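Local coordinates for protein xylanase Y (Bacillus halodurans, PDB 1WU4) that hydrolyses xylooligosaccharides of three or more units, releasing xylose from the reducing end with inversion of anomeric configuration, at residues F21-A26 with L346-P351; Q29-D34 with C363-A368; D34-L39 with M82-I87. The protein carries 1 engineered substitution. All coordinates share one frame; numbering follows the deposited sequence.

Overall arrangement
Helix 25-40 and the loop leading into it supply one side of all three contacts and meet a different neighbour in each. Contact 1 lies at the surface, where that loop stacks a tyrosine on the indole at the end of helix 340-348. Contact 2, partly buried, is polar: an arginine reaches a tyrosine of helix 358-372 through a single hydrogen bond. Contacts 1 and 2 touch, since Arg31 NH2 also meets Trp348 O and Tyr365 OH meets Thr350 O. Contact 3, likewise partly buried, shares Asp34 with contact 2 and turns to the junction of helices 69-81 and 85-99, where an apolar indole surface is bordered by a water-bridged charged group.

Contact 1. Residues F21-A26 with L346-P351; sequences FGYSEA and LFWNTP
Tyr23 and Trp348 lie face on face in an offset stack, the phenol ring centred 4.2 Å from the five-membered ring of the indole. Their planes are tilted by 27°, so the overlap is uneven: Tyr23 CE1 comes to 3.4 Å from Trp348 CD2, while Tyr23 CD1 reaches out over the six-membered ring, 4.1 Å from Trp348 CH2. Beyond the ring, Tyr23 OH passes Trp348 CB at 3.5 Å, and the hydroxyl is hydrogen-bonded to the carboxylate of Asp345, which fixes the far end of the phenol. The two side chains run past each other in opposite senses. With CG swung anti to the backbone N (chi1 -174°), Trp348 presents one flat side to Tyr23, while Arg31 makes a cation-pi contact on the other. Phe18 adds an edge-to-face ring contact to the same indole.

The backbone sets up the phenol from behind. Gly22, at positive phi, is the C-prime residue of a Schellman motif closing helix 17-20, and Ser24 follows as the N-cap of helix 25-40, its OG bonded to Glu27 N. Tyr23 therefore sits in the short link between two helices. On the other side, Thr350 OG1 bonds back to Leu346 O at 2.7 Å as the chain leaves helix 340-348. That helix rests on helices 320-329 and 358-372 through Phe347, while Phe21, just past helix 17-20, packs on its Ala340, Lys341 and Val344.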
loop_
_atom_site.group_PDB
_atom_site.type_symbol
_atom_site.label_atom_id
_atom_site.label_comp_id
_atom_site.label_asym_id
_atom_site.label_seq_id
_atom_site.Cartn_x
_atom_site.Cartn_y
_atom_site.Cartn_z
ATOM N N PHE A 21 -3.337 -22.050 -9.431
ATOM C CA PHE A 21 -4.555 -22.547 -8.804
ATOM C C PHE A 21 -5.635 -22.974 -9.802
ATOM O O PHE A 21 -6.792 -23.166 -9.425
ATOM C CB PHE A 21 -5.124 -21.512 -7.822
ATOM C CG PHE A 21 -4.401 -21.461 -6.498
ATOM C CD1 PHE A 21 -3.498 -22.461 -6.135
ATOM C CD2 PHE A 21 -4.645 -20.427 -5.597
ATOM C CE1 PHE A 21 -2.854 -22.430 -4.898
ATOM C CE2 PHE A 21 -4.007 -20.389 -4.358
ATOM C CZ PHE A 21 -3.111 -21.392 -4.009
ATOM N N GLY A 22 -5.268 -23.102 -11.073
ATOM C CA GLY A 22 -6.228 -23.570 -12.059
ATOM C C GLY A 22 -6.860 -22.620 -13.059
ATOM O O GLY A 22 -7.496 -23.076 -14.009
ATOM N N TYR A 23 -6.710 -21.316 -12.864
ATOM C CA TYR A 23 -7.288 -20.348 -13.792
ATOM C C TYR A 23 -6.455 -20.294 -15.071
ATOM O O TYR A 23 -5.231 -20.407 -15.026
ATOM C CB TYR A 23 -7.357 -18.978 -13.117
ATOM C CG TYR A 23 -8.363 -18.954 -11.990
ATOM C CD1 TYR A 23 -9.722 -18.783 -12.251
ATOM C CD2 TYR A 23 -7.968 -19.163 -10.668
ATOM C CE1 TYR A 23 -10.664 -18.827 -11.228
ATOM C CE2 TYR A 23 -8.905 -19.209 -9.638
ATOM C CZ TYR A 23 -10.250 -19.042 -9.926
ATOM O OH TYR A 23 -11.188 -19.100 -8.922
ATOM N N SER A 24 -7.115 -20.135 -16.215
ATOM C CA SER A 24 -6.396 -20.099 -17.487
ATOM C C SER A 24 -5.704 -18.762 -17.726
ATOM O O SER A 24 -6.175 -17.717 -17.272
ATOM C CB SER A 24 -7.345 -20.395 -18.649
ATOM O OG SER A 24 -8.196 -19.291 -18.914
ATOM N N GLU A 25 -4.588 -18.801 -18.446
ATOM C CA GLU A 25 -3.832 -17.591 -18.745
ATOM C C GLU A 25 -4.705 -16.555 -19.444
ATOM O O GLU A 25 -4.641 -15.367 -19.132
ATOM C CB GLU A 25 -2.632 -17.914 -19.639
ATOM C CG GLU A 25 -3.018 -18.459 -21.008
ATOM C CD GLU A 25 -1.890 -18.372 -22.021
ATOM O OE1 GLU A 25 -1.446 -17.241 -22.321
ATOM O OE2 GLU A 25 -1.452 -19.430 -22.518
ATOM N N ALA A 26 -5.517 -17.010 -20.392
ATOM C CA ALA A 26 -6.390 -16.113 -21.142
ATOM C C ALA A 26 -7.388 -15.388 -20.244
ATOM O O ALA A 26 -7.560 -14.172 -20.354
ATOM C CB ALA A 26 -7.132 -16.894 -22.225
ATOM N N LEU A 346 -12.447 -17.101 -3.735
ATOM C CA LEU A 346 -13.434 -16.153 -3.231
ATOM C C LEU A 346 -13.242 -14.809 -3.922
ATOM O O LEU A 346 -14.200 -14.186 -4.374
ATOM C CB LEU A 346 -13.291 -15.983 -1.713
ATOM C CG LEU A 346 -14.253 -14.988 -1.052
ATOM C CD1 LEU A 346 -15.693 -15.426 -1.292
ATOM C CD2 LEU A 346 -13.961 -14.899 0.440
ATOM N N PHE A 347 -11.990 -14.370 -4.002
ATOM C CA PHE A 347 -11.656 -13.102 -4.639
ATOM C C PHE A 347 -12.056 -13.119 -6.114
ATOM O O PHE A 347 -12.651 -12.159 -6.615
ATOM C CB PHE A 347 -10.153 -12.838 -4.479
ATOM C CG PHE A 347 -9.666 -11.588 -5.163
ATOM C CD1 PHE A 347 -10.346 -10.380 -5.025
ATOM C CD2 PHE A 347 -8.498 -11.614 -5.919
ATOM C CE1 PHE A 347 -9.865 -9.214 -5.632
ATOM C CE2 PHE A 347 -8.008 -10.456 -6.528
ATOM C CZ PHE A 347 -8.695 -9.254 -6.382
ATOM N N TRP A 348 -11.752 -14.208 -6.812
ATOM C CA TRP A 348 -12.110 -14.308 -8.221
ATOM C C TRP A 348 -13.620 -14.165 -8.400
ATOM O O TRP A 348 -14.088 -13.548 -9.360
ATOM C CB TRP A 348 -11.643 -15.648 -8.798
ATOM C CG TRP A 348 -11.852 -15.764 -10.281
ATOM C CD1 TRP A 348 -12.981 -16.182 -10.927
ATOM C CD2 TRP A 348 -10.907 -15.426 -11.302
ATOM N NE1 TRP A 348 -12.796 -16.126 -12.290
ATOM C CE2 TRP A 348 -11.533 -15.665 -12.547
ATOM C CE3 TRP A 348 -9.592 -14.942 -11.287
ATOM C CZ2 TRP A 348 -10.886 -15.437 -13.768
ATOM C CZ3 TRP A 348 -8.948 -14.717 -12.502
ATOM C CH2 TRP A 348 -9.599 -14.966 -13.726
ATOM N N ASN A 349 -14.377 -14.719 -7.461
ATOM C CA ASN A 349 -15.831 -14.672 -7.526
ATOM C C ASN A 349 -16.450 -13.429 -6.892
ATOM O O ASN A 349 -17.661 -13.374 -6.680
ATOM C CB ASN A 349 -16.408 -15.934 -6.885
ATOM C CG ASN A 349 -16.037 -17.190 -7.651
ATOM O OD1 ASN A 349 -15.543 -18.161 -7.076
ATOM N ND2 ASN A 349 -16.279 -17.178 -8.955
ATOM N N THR A 350 -15.618 -12.437 -6.594
ATOM C CA THR A 350 -16.089 -11.191 -6.000
ATOM C C THR A 350 -15.883 -10.047 -6.989
ATOM O O THR A 350 -14.752 -9.713 -7.327
ATOM C CB THR A 350 -15.315 -10.850 -4.708
ATOM O OG1 THR A 350 -15.476 -11.905 -3.754
ATOM C CG2 THR A 350 -15.830 -9.549 -4.104
ATOM N N PRO A 351 -16.976 -9.449 -7.486
ATOM C CA PRO A 351 -16.831 -8.341 -8.437
ATOM C C PRO A 351 -16.300 -7.077 -7.760
ATOM O O PRO A 351 -16.415 -6.922 -6.543
ATOM C CB PRO A 351 -18.254 -8.142 -8.957
ATOM C CG PRO A 351 -18.870 -9.504 -8.815
ATOM C CD PRO A 351 -18.365 -9.937 -7.460
#

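Contact 2. Residues Q29-D34 with C363-A368; sequences QERVKD and CLYLFA. With NI (nickel (II) ion), chain B.
Arg31 and Tyr365 meet from two regular helices of the (alpha/alpha)6 barrel of glycoside hydrolase family 8. Both segments are helical throughout and keep the usual four-residue bonding, as in Asp34 N to Glu30 O at 2.9 Å and Ala368 N to Leu364 O at 3.0 Å. The helices come close at Val32 and Leu366, but the backbones at Arg31 and Tyr365 are farther apart, and there the two long side chains bridge the interval.

Arg31 leaves its helix with CG anti to the backbone N, then bends at chi2 (58°), which brings the guanidinium to the hydroxyl end of Tyr365. There Arg31 NH2 donates to Tyr365 OH at 2.8 Å, a nearly straight bond with an N-H...O angle of 164°. The hydroxyl lies in the guanidinium plane, and the nitrogen comes in at the edge of the phenol, the two flat groups being turned by 43° to each other. The side chains themselves cross at about a right angle.

The same NH2 also bonds to Trp348 O, and Tyr365 OH bonds to Thr350 O, so the pair secures the chain where it leaves helix 340-348. A leucine in place of Arg31 would probably leave Trp348 O and Tyr365 OH without this shared donor and weaken the tie between that exit and helix 25-40. Nearer the barrel core, Leu366 packs on Thr35 and Leu39, and Val32 on Met369 and Leu370.

One residue before the arginine, Glu30 extends along a different course, outward from the helix, and binds a nickel ion together with Glu27. The bond is through one oxygen: Glu30 OE1 lies 1.9 Å from the nickel, and Glu30 OE2 stands back at 3.2 Å.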
loop_
_atom_site.group_PDB
_atom_site.type_symbol
_atom_site.label_atom_id
_atom_site.label_comp_id
_atom_site.label_asym_id
_atom_site.label_seq_id
_atom_site.Cartn_x
_atom_site.Cartn_y
_atom_site.Cartn_z
ATOM N N GLN A 29 -5.525 -12.862 -17.966
ATOM C CA GLN A 29 -5.162 -11.657 -18.711
ATOM C C GLN A 29 -6.382 -10.758 -18.876
ATOM O O GLN A 29 -6.312 -9.548 -18.672
ATOM C CB GLN A 29 -4.606 -12.019 -20.097
ATOM C CG GLN A 29 -4.574 -10.840 -21.075
ATOM C CD GLN A 29 -3.957 -11.180 -22.426
ATOM O OE1 GLN A 29 -4.040 -12.316 -22.900
ATOM N NE2 GLN A 29 -3.352 -10.183 -23.064
ATOM N N GLU A 30 -7.501 -11.363 -19.252
ATOM C CA GLU A 30 -8.741 -10.629 -19.457
ATOM C C GLU A 30 -9.242 -9.965 -18.175
ATOM O O GLU A 30 -9.661 -8.808 -18.185
ATOM C CB GLU A 30 -9.807 -11.583 -20.004
ATOM C CG GLU A 30 -11.194 -10.987 -20.143
ATOM C CD GLU A 30 -12.186 -11.974 -20.728
ATOM O OE1 GLU A 30 -12.035 -13.189 -20.473
ATOM O OE2 GLU A 30 -13.119 -11.533 -21.429
ATOM N N ARG A 31 -9.187 -10.703 -17.072
ATOM C CA ARG A 31 -9.657 -10.201 -15.790
ATOM C C ARG A 31 -8.811 -9.038 -15.273
ATOM O O ARG A 31 -9.346 -8.062 -14.746
ATOM C CB ARG A 31 -9.678 -11.348 -14.776
ATOM C CG ARG A 31 -10.306 -11.008 -13.440
ATOM C CD ARG A 31 -11.750 -10.532 -13.570
ATOM N NE ARG A 31 -12.321 -10.336 -12.244
ATOM C CZ ARG A 31 -12.767 -11.320 -11.470
ATOM N NH1 ARG A 31 -12.732 -12.578 -11.895
ATOM N NH2 ARG A 31 -13.199 -11.052 -10.246
ATOM N N VAL A 32 -7.495 -9.142 -15.423
ATOM C CA VAL A 32 -6.606 -8.075 -14.976
ATOM C C VAL A 32 -6.887 -6.808 -15.784
ATOM O O VAL A 32 -7.035 -5.722 -15.221
ATOM C CB VAL A 32 -5.122 -8.467 -15.146
ATOM C CG1 VAL A 32 -4.226 -7.281 -14.811
ATOM C CG2 VAL A 32 -4.788 -9.642 -14.234
ATOM N N LYS A 33 -6.967 -6.949 -17.104
ATOM C CA LYS A 33 -7.233 -5.803 -17.965
ATOM C C LYS A 33 -8.591 -5.184 -17.650
ATOM O O LYS A 33 -8.717 -3.961 -17.565
ATOM C CB LYS A 33 -7.181 -6.215 -19.440
ATOM C CG LYS A 33 -7.460 -5.070 -20.408
ATOM C CD LYS A 33 -7.240 -5.499 -21.852
ATOM C CE LYS A 33 -7.570 -4.373 -22.823
ATOM N NZ LYS A 33 -9.010 -3.999 -22.771
ATOM N N ASP A 34 -9.608 -6.024 -17.476
ATOM C CA ASP A 34 -10.944 -5.523 -17.174
ATOM C C ASP A 34 -10.967 -4.748 -15.860
ATOM O O ASP A 34 -11.629 -3.715 -15.754
ATOM C CB ASP A 34 -11.955 -6.673 -17.123
ATOM C CG ASP A 34 -12.222 -7.279 -18.493
ATOM O OD1 ASP A 34 -11.705 -6.744 -19.498
ATOM O OD2 ASP A 34 -12.955 -8.288 -18.565
ATOM N N CYS A 363 -8.990 -0.143 -4.902
ATOM C CA CYS A 363 -7.543 0.046 -4.975
ATOM C C CYS A 363 -6.914 -1.261 -4.497
ATOM O O CYS A 363 -6.013 -1.799 -5.140
ATOM C CB CYS A 363 -7.076 1.193 -4.074
ATOM S SG CYS A 363 -7.398 2.842 -4.729
ATOM N N LEU A 364 -7.404 -1.770 -3.370
ATOM C CA LEU A 364 -6.900 -3.024 -2.815
ATOM C C LEU A 364 -7.151 -4.163 -3.799
ATOM O O LEU A 364 -6.328 -5.066 -3.948
ATOM C CB LEU A 364 -7.585 -3.315 -1.471
ATOM C CG LEU A 364 -6.976 -2.684 -0.210
ATOM C CD1 LEU A 364 -6.623 -1.225 -0.447
ATOM C CD2 LEU A 364 -7.951 -2.825 0.946
ATOM N N TYR A 365 -8.290 -4.097 -4.480
ATOM C CA TYR A 365 -8.691 -5.095 -5.461
ATOM C C TYR A 365 -7.691 -5.140 -6.624
ATOM O O TYR A 365 -7.202 -6.210 -6.987
ATOM C CB TYR A 365 -10.091 -4.744 -5.970
ATOM C CG TYR A 365 -10.821 -5.838 -6.716
ATOM C CD1 TYR A 365 -11.987 -6.400 -6.194
ATOM C CD2 TYR A 365 -10.391 -6.261 -7.973
ATOM C CE1 TYR A 365 -12.713 -7.345 -6.907
ATOM C CE2 TYR A 365 -11.109 -7.210 -8.696
ATOM C CZ TYR A 365 -12.270 -7.743 -8.157
ATOM O OH TYR A 365 -13.005 -8.648 -8.887
ATOM N N LEU A 366 -7.379 -3.984 -7.209
ATOM C CA LEU A 366 -6.441 -3.968 -8.326
ATOM C C LEU A 366 -5.051 -4.436 -7.904
ATOM O O LEU A 366 -4.394 -5.163 -8.646
ATOM C CB LEU A 366 -6.363 -2.575 -8.970
ATOM C CG LEU A 366 -5.391 -2.451 -10.154
ATOM C CD1 LEU A 366 -5.710 -3.497 -11.214
ATOM C CD2 LEU A 366 -5.480 -1.056 -10.751
ATOM N N PHE A 367 -4.595 -4.025 -6.723
ATOM C CA PHE A 367 -3.282 -4.469 -6.266
ATOM C C PHE A 367 -3.250 -5.996 -6.166
ATOM O O PHE A 367 -2.283 -6.631 -6.581
ATOM C CB PHE A 367 -2.924 -3.858 -4.907
ATOM C CG PHE A 367 -2.424 -2.439 -4.984
ATOM C CD1 PHE A 367 -1.519 -2.050 -5.968
ATOM C CD2 PHE A 367 -2.829 -1.503 -4.041
ATOM C CE1 PHE A 367 -1.021 -0.746 -6.009
ATOM C CE2 PHE A 367 -2.338 -0.198 -4.072
ATOM C CZ PHE A 367 -1.432 0.179 -5.058
ATOM N N ALA A 368 -4.317 -6.578 -5.627
ATOM C CA ALA A 368 -4.395 -8.030 -5.491
ATOM C C ALA A 368 -4.457 -8.713 -6.857
ATOM O O ALA A 368 -3.878 -9.784 -7.049
ATOM C CB ALA A 368 -5.606 -8.407 -4.656
HETATM NI NI NI B . -12.976 -14.696 -21.197
#

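Contact 3. Residues D34-L39 with M82-I87; sequences DTWEQL and MDRKDI
Trp36 and Arg84 share one water molecule with Glu37. The water accepts from Trp36 NE1 at 3.0 Å and from Arg84 NH1, likewise at 3.0 Å, and donates to Glu37 OE2 at 2.7 Å. It lies in the plane of the guanidinium, at its edge. Arg84 is held a second time by Asp86 in a side-on salt bridge: NE goes to OD1 and NH2 to OD2, each oxygen using its syn lone pair. The NH2 bond, 2.9 Å to Asp86 OD2, is the straighter of the two, while OD1 is tilted from the guanidinium plane.

Away from these polar groups the indole of Trp36 packs against apolar side chains. Met82 CG sits over its six-membered ring in a CH-pi contact, 3.8 Å from the centroid and 28° off the normal. All three Met82 torsions lie near -65°, and this curl brings the methyl back over the indole, with Met82 CE 3.7 Å from Trp36 CG; the sulfur makes an oblique Met-aromatic contact. Ile87 CD1 meets the ring edge, 3.5 Å from Trp36 CZ2, and lies over one face of the Arg84 guanidinium as well. Phe40 stacks on Trp36 from its own helix.

The segment 82-87 is the tight connection between helices 69-81 and 85-99, turned at Asp83 by a Schellman motif. Helix 25-40 thus docks on this corner by inserting one indole. The water satisfies the buried Trp36 NE1 and probably helps the opposite charges of Glu37 and Arg84 to balance without direct contact.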
loop_
_atom_site.group_PDB
_atom_site.type_symbol
_atom_site.label_atom_id
_atom_site.label_comp_id
_atom_site.label_asym_id
_atom_site.label_seq_id
_atom_site.Cartn_x
_atom_site.Cartn_y
_atom_site.Cartn_z
ATOM N N ASP A 34 -9.608 -6.024 -17.476
ATOM C CA ASP A 34 -10.944 -5.523 -17.174
ATOM C C ASP A 34 -10.967 -4.748 -15.860
ATOM O O ASP A 34 -11.629 -3.715 -15.754
ATOM C CB ASP A 34 -11.955 -6.673 -17.123
ATOM C CG ASP A 34 -12.222 -7.279 -18.493
ATOM O OD1 ASP A 34 -11.705 -6.744 -19.498
ATOM O OD2 ASP A 34 -12.955 -8.288 -18.565
ATOM N N THR A 35 -10.244 -5.241 -14.860
ATOM C CA THR A 35 -10.190 -4.562 -13.570
ATOM C C THR A 35 -9.575 -3.177 -13.757
ATOM O O THR A 35 -10.104 -2.181 -13.264
ATOM C CB THR A 35 -9.357 -5.365 -12.555
ATOM O OG1 THR A 35 -9.929 -6.671 -12.400
ATOM C CG2 THR A 35 -9.344 -4.667 -11.206
ATOM N N TRP A 36 -8.459 -3.122 -14.478
ATOM C CA TRP A 36 -7.789 -1.857 -14.749
ATOM C C TRP A 36 -8.721 -0.890 -15.473
ATOM O O TRP A 36 -8.840 0.273 -15.081
ATOM C CB TRP A 36 -6.526 -2.096 -15.588
ATOM C CG TRP A 36 -5.999 -0.862 -16.263
ATOM C CD1 TRP A 36 -6.276 -0.442 -17.534
ATOM C CD2 TRP A 36 -5.136 0.131 -15.693
ATOM N NE1 TRP A 36 -5.639 0.750 -17.790
ATOM C CE2 TRP A 36 -4.933 1.124 -16.677
ATOM C CE3 TRP A 36 -4.515 0.280 -14.446
ATOM C CZ2 TRP A 36 -4.134 2.250 -16.454
ATOM C CZ3 TRP A 36 -3.718 1.403 -14.224
ATOM C CH2 TRP A 36 -3.536 2.371 -15.224
ATOM N N GLU A 37 -9.382 -1.371 -16.522
ATOM C CA GLU A 37 -10.291 -0.533 -17.301
ATOM C C GLU A 37 -11.465 0.015 -16.497
ATOM O O GLU A 37 -11.886 1.153 -16.703
ATOM C CB GLU A 37 -10.818 -1.305 -18.514
ATOM C CG GLU A 37 -9.798 -1.478 -19.629
ATOM C CD GLU A 37 -9.256 -0.153 -20.129
ATOM O OE1 GLU A 37 -10.059 0.780 -20.336
ATOM O OE2 GLU A 37 -8.028 -0.045 -20.323
ATOM N N GLN A 38 -12.004 -0.785 -15.587
ATOM C CA GLN A 38 -13.121 -0.314 -14.783
ATOM C C GLN A 38 -12.702 0.846 -13.886
ATOM O O GLN A 38 -13.485 1.763 -13.642
ATOM C CB GLN A 38 -13.682 -1.440 -13.918
ATOM C CG GLN A 38 -14.534 -2.441 -14.673
ATOM C CD GLN A 38 -15.527 -3.128 -13.763
ATOM O OE1 GLN A 38 -16.324 -2.471 -13.094
ATOM N NE2 GLN A 38 -15.486 -4.453 -13.731
ATOM N N LEU A 39 -11.459 0.808 -13.413
ATOM C CA LEU A 39 -10.941 1.839 -12.522
ATOM C C LEU A 39 -10.341 3.056 -13.213
ATOM O O LEU A 39 -10.491 4.181 -12.736
ATOM C CB LEU A 39 -9.886 1.237 -11.588
ATOM C CG LEU A 39 -10.348 0.483 -10.338
ATOM C CD1 LEU A 39 -11.393 -0.558 -10.689
ATOM C CD2 LEU A 39 -9.142 -0.168 -9.683
ATOM N N MET A 82 1.516 -0.791 -14.898
ATOM C CA MET A 82 0.794 -0.984 -16.155
ATOM C C MET A 82 1.476 -0.328 -17.355
ATOM O O MET A 82 0.950 -0.353 -18.470
ATOM C CB MET A 82 -0.633 -0.440 -16.027
ATOM C CG MET A 82 -1.502 -1.176 -15.019
ATOM S SD MET A 82 -1.788 -2.900 -15.461
ATOM C CE MET A 82 -2.850 -2.706 -16.880
ATOM N N ASP A 83 2.644 0.260 -17.122
ATOM C CA ASP A 83 3.398 0.924 -18.178
ATOM C C ASP A 83 2.588 2.042 -18.832
ATOM O O ASP A 83 2.505 2.133 -20.056
ATOM C CB ASP A 83 3.844 -0.096 -19.235
ATOM C CG ASP A 83 4.919 0.450 -20.156
ATOM O OD1 ASP A 83 5.728 1.281 -19.694
ATOM O OD2 ASP A 83 4.970 0.037 -21.334
ATOM N N ARG A 84 1.988 2.885 -17.998
ATOM C CA ARG A 84 1.199 4.011 -18.481
ATOM C C ARG A 84 1.787 5.316 -17.946
ATOM O O ARG A 84 1.308 5.876 -16.964
ATOM C CB ARG A 84 -0.263 3.859 -18.050
ATOM C CG ARG A 84 -1.023 2.764 -18.805
ATOM C CD ARG A 84 -1.109 3.081 -20.297
ATOM N NE ARG A 84 -1.872 4.301 -20.557
ATOM C CZ ARG A 84 -3.200 4.370 -20.555
ATOM N NH1 ARG A 84 -3.928 3.287 -20.311
ATOM N NH2 ARG A 84 -3.803 5.527 -20.791
ATOM N N LYS A 85 2.839 5.789 -18.610
ATOM C CA LYS A 85 3.529 7.015 -18.226
ATOM C C LYS A 85 2.623 8.242 -18.317
ATOM O O LYS A 85 2.765 9.185 -17.538
ATOM C CB LYS A 85 4.757 7.213 -19.117
ATOM C CG LYS A 85 5.671 8.360 -18.707
ATOM C CD LYS A 85 6.895 8.420 -19.616
ATOM C CE LYS A 85 7.920 9.429 -19.124
ATOM N NZ LYS A 85 7.379 10.815 -19.105
ATOM N N ASP A 86 1.693 8.231 -19.265
ATOM C CA ASP A 86 0.782 9.356 -19.425
ATOM C C ASP A 86 -0.060 9.548 -18.163
ATOM O O ASP A 86 -0.213 10.666 -17.673
ATOM C CB ASP A 86 -0.109 9.147 -20.658
ATOM C CG ASP A 86 -0.947 7.880 -20.582
ATOM O OD1 ASP A 86 -0.420 6.822 -20.171
ATOM O OD2 ASP A 86 -2.137 7.939 -20.953
ATOM N N ILE A 87 -0.589 8.452 -17.629
ATOM C CA ILE A 87 -1.400 8.509 -16.417
ATOM C C ILE A 87 -0.521 8.834 -15.209
ATOM O O ILE A 87 -0.884 9.656 -14.368
ATOM C CB ILE A 87 -2.135 7.167 -16.196
ATOM C CG1 ILE A 87 -3.156 6.958 -17.319
ATOM C CG2 ILE A 87 -2.816 7.150 -14.838
ATOM C CD1 ILE A 87 -3.887 5.634 -17.260
HETATM O O HOH W 1 -6.779 2.366 -20.061
#